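Local structure of protein virC2 (Agrobacterium tumefaciens, 2RH3) at residues I1-S6 / R75-S80; G40-M45 / T106-C111. The protein probably binds DNA through its C-terminal ribbon-helix-helix domain, the part present here, and enhances T-DNA transfer and virulence. All coordinates share one frame; numbering follows the deposited sequence.

Interaction 1: I1-S6 / R75-S80; sequences IQVFLS and RMFPVS
I1 to V3 run antiparallel to R75 to F77, V3 and R75 forming a hydrogen-bonded pair and Q2 and M76 the non-hydrogen-bonded pair next to it. This is the two-stranded ribbon of the ribbon-helix-helix fold. In most relatives two subunits each lend one strand; here strands 2-7 and 71-76 belong to the same chain. V3 N gives R75 O a nearly straight bond of 2.9 Å (176° at the hydrogen), and R75 N returns one to V3 O at 3.0 Å. Beyond Q2 the ladder goes on past the end of strand 71-76: F77 N donates to I1 O at 2.9 Å, and the N-terminal I1 N reaches F77 O at 2.7 Å.

On one face of the ribbon lie Q2 and M76, both exposed. M76 CG stands beside the backbone N, and a bend at chi2 (-66°) folds SD back until it is 3.6 Å from Q2 CB. By analogy with other members of this fold, this is the face that would be turned to DNA.

V3, on the other face, meets F77 in the interior, where both also touch I82 of helix 79-89. The two side chains cross at about a right angle, V3 CG2 lying 3.6 Å from F77 CD2. L5 comes to the same ring at its edge, and its CD1 also packs on R75 CB. At the outer end, the start of the ribbon is joined to the first turn of helix 79-89, where I1 CG2 touches V79 CG2 at 3.7 Å.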
ATOM      1  N   ILE A   1      -2.072  -7.507  16.299  1.00 37.00           N
ATOM      2  CA  ILE A   1      -1.993  -8.806  15.564  1.00 36.96           C
ATOM      3  C   ILE A   1      -1.230  -8.675  14.243  1.00 36.74           C
ATOM      4  O   ILE A   1      -1.036  -7.568  13.732  1.00 36.86           O
ATOM      5  CB  ILE A   1      -3.395  -9.418  15.290  1.00 36.96           C
ATOM      6  CG1 ILE A   1      -4.274  -8.450  14.481  1.00 37.54           C
ATOM      7  CG2 ILE A   1      -4.062  -9.835  16.604  1.00 37.24           C
ATOM      8  CD1 ILE A   1      -5.348  -9.135  13.650  1.00 38.41           C
ATOM      9  N   GLN A   2      -0.811  -9.816  13.701  1.00 36.39           N
ATOM     10  CA  GLN A   2      -0.113  -9.862  12.422  1.00 35.94           C
ATOM     11  C   GLN A   2      -1.119  -9.818  11.278  1.00 35.57           C
ATOM     12  O   GLN A   2      -2.021 -10.655  11.200  1.00 35.59           O
ATOM     13  CB  GLN A   2       0.750 -11.125  12.327  0.50 36.05           C
ATOM     14  CG  GLN A   2       1.687 -11.158  11.123  0.50 35.72           C
ATOM     15  CD  GLN A   2       2.508 -12.433  11.044  0.50 35.94           C
ATOM     16  OE1 GLN A   2       2.017 -13.527  11.325  0.50 36.31           O
ATOM     17  NE2 GLN A   2       3.768 -12.298  10.648  0.50 35.97           N
ATOM     18  N   VAL A   3      -0.952  -8.832  10.399  1.00 35.08           N
ATOM     19  CA  VAL A   3      -1.792  -8.680   9.218  1.00 34.42           C
ATOM     20  C   VAL A   3      -0.965  -9.002   7.979  1.00 34.05           C
ATOM     21  O   VAL A   3       0.140  -8.478   7.798  1.00 33.77           O
ATOM     22  CB  VAL A   3      -2.396  -7.248   9.131  1.00 34.53           C
ATOM     23  CG1 VAL A   3      -3.174  -7.041   7.831  1.00 34.70           C
ATOM     24  CG2 VAL A   3      -3.294  -6.984  10.332  1.00 34.83           C
ATOM     25  N   PHE A   4      -1.499  -9.883   7.142  1.00 33.26           N
ATOM     26  CA  PHE A   4      -0.848 -10.239   5.897  1.00 32.83           C
ATOM     27  C   PHE A   4      -1.315  -9.294   4.796  1.00 31.73           C
ATOM     28  O   PHE A   4      -2.503  -8.960   4.714  1.00 31.74           O
ATOM     29  CB  PHE A   4      -1.061 -11.721   5.568  1.00 33.55           C
ATOM     30  CG  PHE A   4      -0.403 -12.649   6.562  1.00 34.57           C
ATOM     31  CD1 PHE A   4       0.917 -13.061   6.385  1.00 35.49           C
ATOM     32  CD2 PHE A   4      -1.094 -13.078   7.696  1.00 35.67           C
ATOM     33  CE1 PHE A   4       1.537 -13.902   7.318  1.00 36.07           C
ATOM     34  CE2 PHE A   4      -0.486 -13.918   8.632  1.00 36.26           C
ATOM     35  CZ  PHE A   4       0.832 -14.331   8.443  1.00 35.79           C
ATOM     36  N   LEU A   5      -0.352  -8.837   3.995  1.00 29.43           N
ATOM     37  CA  LEU A   5      -0.528  -7.736   3.052  1.00 28.07           C
ATOM     38  C   LEU A   5       0.005  -8.106   1.672  1.00 26.74           C
ATOM     39  O   LEU A   5       0.890  -8.945   1.545  1.00 26.29           O
ATOM     40  CB  LEU A   5       0.254  -6.518   3.554  1.00 28.28           C
ATOM     41  CG  LEU A   5      -0.016  -6.088   4.997  1.00 28.71           C
ATOM     42  CD1 LEU A   5       1.243  -5.490   5.612  1.00 31.13           C
ATOM     43  CD2 LEU A   5      -1.184  -5.110   5.057  1.00 28.98           C
ATOM     44  N   SER A   6      -0.527  -7.462   0.642  1.00 25.81           N
ATOM     45  CA  SER A   6      -0.069  -7.695  -0.720  1.00 25.19           C
ATOM     46  C   SER A   6      -0.326  -6.469  -1.571  1.00 24.24           C
ATOM     47  O   SER A   6      -1.285  -5.735  -1.344  1.00 23.64           O
ATOM     48  CB  SER A   6      -0.741  -8.928  -1.335  1.00 25.26           C
ATOM     49  OG  SER A   6      -2.143  -8.765  -1.419  1.00 26.35           O
ATOM     50  N   ARG A  75       2.893  -7.623   8.726  1.00 39.48           N
ATOM     51  CA  ARG A  75       3.264  -6.566   9.670  1.00 39.66           C
ATOM     52  C   ARG A  75       2.315  -6.590  10.863  1.00 39.56           C
ATOM     53  O   ARG A  75       1.132  -6.910  10.719  1.00 39.34           O
ATOM     54  CB  ARG A  75       3.228  -5.187   8.996  1.00 39.76           C
ATOM     55  CG  ARG A  75       3.951  -4.080   9.766  1.00 40.11           C
ATOM     56  CD  ARG A  75       3.934  -2.775   8.991  1.00 40.53           C
ATOM     57  NE  ARG A  75       4.538  -1.663   9.728  1.00 41.09           N
ATOM     58  CZ  ARG A  75       3.878  -0.869  10.569  1.00 42.01           C
ATOM     59  NH1 ARG A  75       4.514   0.117  11.186  1.00 42.55           N
ATOM     60  NH2 ARG A  75       2.586  -1.063  10.806  1.00 42.33           N
ATOM     61  N   MET A  76       2.848  -6.258  12.039  1.00 39.56           N
ATOM     62  CA  MET A  76       2.057  -6.184  13.266  1.00 39.62           C
ATOM     63  C   MET A  76       1.356  -4.841  13.370  1.00 39.21           C
ATOM     64  O   MET A  76       1.981  -3.789  13.199  1.00 39.30           O
ATOM     65  CB  MET A  76       2.943  -6.384  14.505  1.00 40.23           C
ATOM     66  CG  MET A  76       3.805  -7.638  14.488  1.00 40.94           C
ATOM     67  SD  MET A  76       2.833  -9.150  14.550  1.00 43.41           S
ATOM     68  CE  MET A  76       4.130 -10.375  14.757  1.00 42.38           C
ATOM     69  N   PHE A  77       0.056  -4.885  13.646  1.00 38.76           N
ATOM     70  CA  PHE A  77      -0.736  -3.683  13.888  1.00 38.29           C
ATOM     71  C   PHE A  77      -1.456  -3.816  15.225  1.00 37.90           C
ATOM     72  O   PHE A  77      -1.901  -4.911  15.579  1.00 37.89           O
ATOM     73  CB  PHE A  77      -1.794  -3.490  12.800  1.00 38.16           C
ATOM     74  CG  PHE A  77      -1.240  -3.193  11.437  1.00 38.04           C
ATOM     75  CD1 PHE A  77      -1.009  -1.879  11.035  1.00 38.28           C
ATOM     76  CD2 PHE A  77      -0.987  -4.222  10.537  1.00 37.68           C
ATOM     77  CE1 PHE A  77      -0.513  -1.599   9.762  1.00 38.55           C
ATOM     78  CE2 PHE A  77      -0.489  -3.951   9.262  1.00 37.71           C
ATOM     79  CZ  PHE A  77      -0.251  -2.640   8.879  1.00 38.24           C
ATOM     80  N   PRO A  78      -1.588  -2.704  15.970  1.00 37.66           N
ATOM     81  CA  PRO A  78      -2.497  -2.732  17.123  1.00 37.34           C
ATOM     82  C   PRO A  78      -3.914  -3.107  16.674  1.00 36.94           C
ATOM     83  O   PRO A  78      -4.363  -2.656  15.613  1.00 36.44           O
ATOM     84  CB  PRO A  78      -2.461  -1.292  17.645  1.00 37.43           C
ATOM     85  CG  PRO A  78      -1.176  -0.720  17.126  1.00 37.55           C
ATOM     86  CD  PRO A  78      -0.916  -1.399  15.816  1.00 37.64           C
ATOM     87  N   VAL A  79      -4.593  -3.931  17.472  1.00 36.51           N
ATOM     88  CA  VAL A  79      -5.928  -4.461  17.149  1.00 36.18           C
ATOM     89  C   VAL A  79      -6.985  -3.364  16.982  1.00 35.81           C
ATOM     90  O   VAL A  79      -7.900  -3.491  16.160  1.00 35.66           O
ATOM     91  CB  VAL A  79      -6.398  -5.503  18.213  1.00 36.31           C
ATOM     92  CG1 VAL A  79      -7.891  -5.793  18.098  1.00 36.40           C
ATOM     93  CG2 VAL A  79      -5.601  -6.794  18.083  1.00 36.54           C
ATOM     94  N   SER A  80      -6.848  -2.300  17.770  1.00 35.42           N
ATOM     95  CA  SER A  80      -7.714  -1.126  17.687  1.00 35.10           C
ATOM     96  C   SER A  80      -7.707  -0.495  16.286  1.00 34.59           C
ATOM     97  O   SER A  80      -8.763  -0.152  15.744  1.00 34.71           O
ATOM     98  CB  SER A  80      -7.293  -0.103  18.747  1.00 35.24           C
ATOM     99  OG  SER A  80      -7.498   1.229  18.301  1.00 36.07           O
TER

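Interaction 2: G40-M45 / T106-C111; sequences GDFENM and TAALAC
F42 lays one face of its ring against A108, and this is the heart of the crossing between helices 27-47 and 97-118. Over the 40-45 and 106-111 segments the axes come within 9.5 Å of each other and make an angle of 102°. With CG roughly anti to the backbone N (chi1 -152°), the phenyl group reaches across to the other helix. A108 CA sits over the face in a CH-pi contact, 4.1 Å from the ring centroid and 20° off the normal, so it is displaced toward the rim. At the root of the ring, A108 CB touches F42 CG at 3.9 Å; at the far end, F42 CZ meets A107 CB, also at 3.9 Å. These small alanines let the flat ring lie close to the backbone of 106-111.

C111, one turn further along, adds the second-largest share, after F42. Its CB approaches F42 obliquely, and its SG faces M45 CE, which a bend at chi3 swings round to it; C111 is modelled in two conformers, so this sulfur contact is doubtful. Such helix-on-helix packing, largely buried and without a hydrogen bond across it, belongs to the hydrophobic core of the ribbon-helix-helix fold.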
ATOM      1  N   GLY A  40       3.752   2.591   8.087  1.00 25.01           N
ATOM      2  CA  GLY A  40       4.039   3.375   9.283  1.00 26.09           C
ATOM      3  C   GLY A  40       3.260   4.679   9.287  1.00 26.55           C
ATOM      4  O   GLY A  40       2.621   5.023  10.286  1.00 26.42           O
ATOM      5  N   ASP A  41       3.302   5.391   8.158  1.00 26.73           N
ATOM      6  CA  ASP A  41       2.554   6.638   7.972  1.00 27.23           C
ATOM      7  C   ASP A  41       1.051   6.377   8.115  1.00 27.18           C
ATOM      8  O   ASP A  41       0.340   7.146   8.772  1.00 28.05           O
ATOM      9  CB  ASP A  41       2.837   7.253   6.584  1.00 27.82           C
ATOM     10  CG  ASP A  41       4.302   7.674   6.385  1.00 29.57           C
ATOM     11  OD1 ASP A  41       5.036   7.865   7.378  1.00 31.20           O
ATOM     12  OD2 ASP A  41       4.722   7.819   5.208  0.50 30.14           O
ATOM     13  N   PHE A  42       0.594   5.272   7.526  1.00 26.76           N
ATOM     14  CA  PHE A  42      -0.839   4.937   7.444  1.00 27.48           C
ATOM     15  C   PHE A  42      -1.436   4.591   8.800  1.00 28.02           C
ATOM     16  O   PHE A  42      -2.587   4.935   9.065  1.00 27.81           O
ATOM     17  CB  PHE A  42      -1.085   3.798   6.452  1.00 27.47           C
ATOM     18  CG  PHE A  42      -2.453   3.824   5.818  1.00 26.64           C
ATOM     19  CD1 PHE A  42      -2.826   4.876   4.981  1.00 26.98           C
ATOM     20  CD2 PHE A  42      -3.357   2.795   6.045  1.00 27.04           C
ATOM     21  CE1 PHE A  42      -4.090   4.906   4.378  1.00 26.12           C
ATOM     22  CE2 PHE A  42      -4.624   2.811   5.458  1.00 27.97           C
ATOM     23  CZ  PHE A  42      -4.987   3.870   4.616  1.00 26.94           C
ATOM     24  N   GLU A  43      -0.646   3.920   9.643  1.00 28.88           N
ATOM     25  CA  GLU A  43      -1.048   3.561  11.017  1.00 29.99           C
ATOM     26  C   GLU A  43      -1.517   4.776  11.792  1.00 30.24           C
ATOM     27  O   GLU A  43      -2.518   4.711  12.526  1.00 29.99           O
ATOM     28  CB  GLU A  43       0.129   2.958  11.781  1.00 30.41           C
ATOM     29  CG  GLU A  43       0.230   1.456  11.765  1.00 32.67           C
ATOM     30  CD  GLU A  43       1.315   0.959  12.706  1.00 34.85           C
ATOM     31  OE1 GLU A  43       2.488   1.363  12.540  0.50 35.91           O
ATOM     32  OE2 GLU A  43       0.996   0.164  13.614  1.00 37.89           O
ATOM     33  N   ASN A  44      -0.778   5.878  11.649  1.00 30.52           N
ATOM     34  CA  ASN A  44      -1.109   7.119  12.341  1.00 30.81           C
ATOM     35  C   ASN A  44      -2.390   7.757  11.810  1.00 30.93           C
ATOM     36  O   ASN A  44      -3.070   8.490  12.532  1.00 30.97           O
ATOM     37  CB  ASN A  44       0.066   8.104  12.294  1.00 31.31           C
ATOM     38  CG  ASN A  44       1.310   7.573  13.001  0.50 31.63           C
ATOM     39  OD1 ASN A  44       1.223   6.805  13.962  0.50 32.39           O
ATOM     40  ND2 ASN A  44       2.475   7.988  12.523  0.50 32.90           N
ATOM     41  N   MET A  45      -2.720   7.449  10.556  1.00 30.63           N
ATOM     42  CA  MET A  45      -3.967   7.900   9.921  1.00 30.88           C
ATOM     43  C   MET A  45      -5.165   7.022  10.288  1.00 29.97           C
ATOM     44  O   MET A  45      -6.311   7.473  10.235  1.00 29.15           O
ATOM     45  CB  MET A  45      -3.812   7.932   8.399  1.00 30.26           C
ATOM     46  CG  MET A  45      -2.782   8.934   7.917  1.00 31.75           C
ATOM     47  SD  MET A  45      -2.295   8.694   6.209  1.00 34.23           S
ATOM     48  CE  MET A  45      -3.852   8.874   5.360  1.00 31.67           C
ATOM     49  N   THR A 106      -2.600  -1.594  -0.515  1.00 22.08           N
ATOM     50  CA  THR A 106      -2.798  -0.779  -1.701  1.00 22.33           C
ATOM     51  C   THR A 106      -3.150   0.672  -1.338  1.00 21.94           C
ATOM     52  O   THR A 106      -2.612   1.608  -1.932  1.00 22.00           O
ATOM     53  CB  THR A 106      -3.822  -1.429  -2.663  1.00 22.70           C
ATOM     54  OG1 THR A 106      -3.288  -2.686  -3.119  1.00 24.31           O
ATOM     55  CG2 THR A 106      -4.097  -0.523  -3.858  1.00 23.99           C
ATOM     56  N   ALA A 107      -4.026   0.850  -0.350  1.00 21.40           N
ATOM     57  CA  ALA A 107      -4.376   2.186   0.136  1.00 20.40           C
ATOM     58  C   ALA A 107      -3.178   2.905   0.755  1.00 20.43           C
ATOM     59  O   ALA A 107      -2.985   4.089   0.520  1.00 20.83           O
ATOM     60  CB  ALA A 107      -5.524   2.112   1.154  1.00 21.38           C
ATOM     61  N   ALA A 108      -2.396   2.184   1.549  1.00 19.82           N
ATOM     62  CA  ALA A 108      -1.217   2.756   2.195  1.00 19.42           C
ATOM     63  C   ALA A 108      -0.238   3.286   1.132  1.00 19.39           C
ATOM     64  O   ALA A 108       0.296   4.396   1.234  1.00 19.07           O
ATOM     65  CB  ALA A 108      -0.569   1.717   3.083  1.00 19.56           C
ATOM     66  N   LEU A 109      -0.036   2.492   0.093  1.00 19.51           N
ATOM     67  CA  LEU A 109       0.850   2.898  -1.001  1.00 19.80           C
ATOM     68  C   LEU A 109       0.260   4.036  -1.821  1.00 20.09           C
ATOM     69  O   LEU A 109       0.966   4.963  -2.195  1.00 19.77           O
ATOM     70  CB  LEU A 109       1.169   1.694  -1.885  1.00 19.73           C
ATOM     71  CG  LEU A 109       2.111   0.665  -1.271  1.00 20.98           C
ATOM     72  CD1 LEU A 109       2.056  -0.620  -2.111  1.00 21.31           C
ATOM     73  CD2 LEU A 109       3.547   1.195  -1.174  1.00 21.99           C
ATOM     74  N   ALA A 110      -1.044   3.959  -2.110  1.00 19.50           N
ATOM     75  CA  ALA A 110      -1.717   5.005  -2.848  1.00 20.23           C
ATOM     76  C   ALA A 110      -1.515   6.361  -2.158  1.00 19.97           C
ATOM     77  O   ALA A 110      -1.299   7.359  -2.821  1.00 20.31           O
ATOM     78  CB  ALA A 110      -3.196   4.678  -2.994  1.00 20.13           C
ATOM     79  N   CYS A 111      -1.584   6.349  -0.828  0.50 21.19           N
ATOM     80  CA  CYS A 111      -1.367   7.522   0.017  0.50 20.97           C
ATOM     81  C   CYS A 111       0.078   8.051  -0.065  0.50 20.80           C
ATOM     82  O   CYS A 111       0.303   9.259  -0.167  0.50 20.80           O
ATOM     83  CB  CYS A 111      -1.734   7.173   1.466  0.50 21.21           C
ATOM     84  SG  CYS A 111      -1.767   8.563   2.591  0.50 22.95           S
TER

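In the fold
The centres of interactions 1 and 2 lie 13 Å apart, and E43 of helix 27-47 joins them directly. Its OE1 makes a salt bridge with R75 NH1 at 2.7 Å, tying the ribbon to the helix that carries F42, while its CG packs on F77 CD1 at 3.6 Å. L104 of helix 97-118 is a neighbour common to both: it touches L5 and F77 of interaction 1 and F42 of interaction 2. Along the chain the segments alternate, 1-6, 40-45, 75-80, 106-111, so the two contacts cross along the sequence. Interaction 1 closes one end of the ribbon and is partly exposed; interaction 2 lies deeper, its centre about 6 Å from the centre of the chain, against about 13 Å for interaction 1.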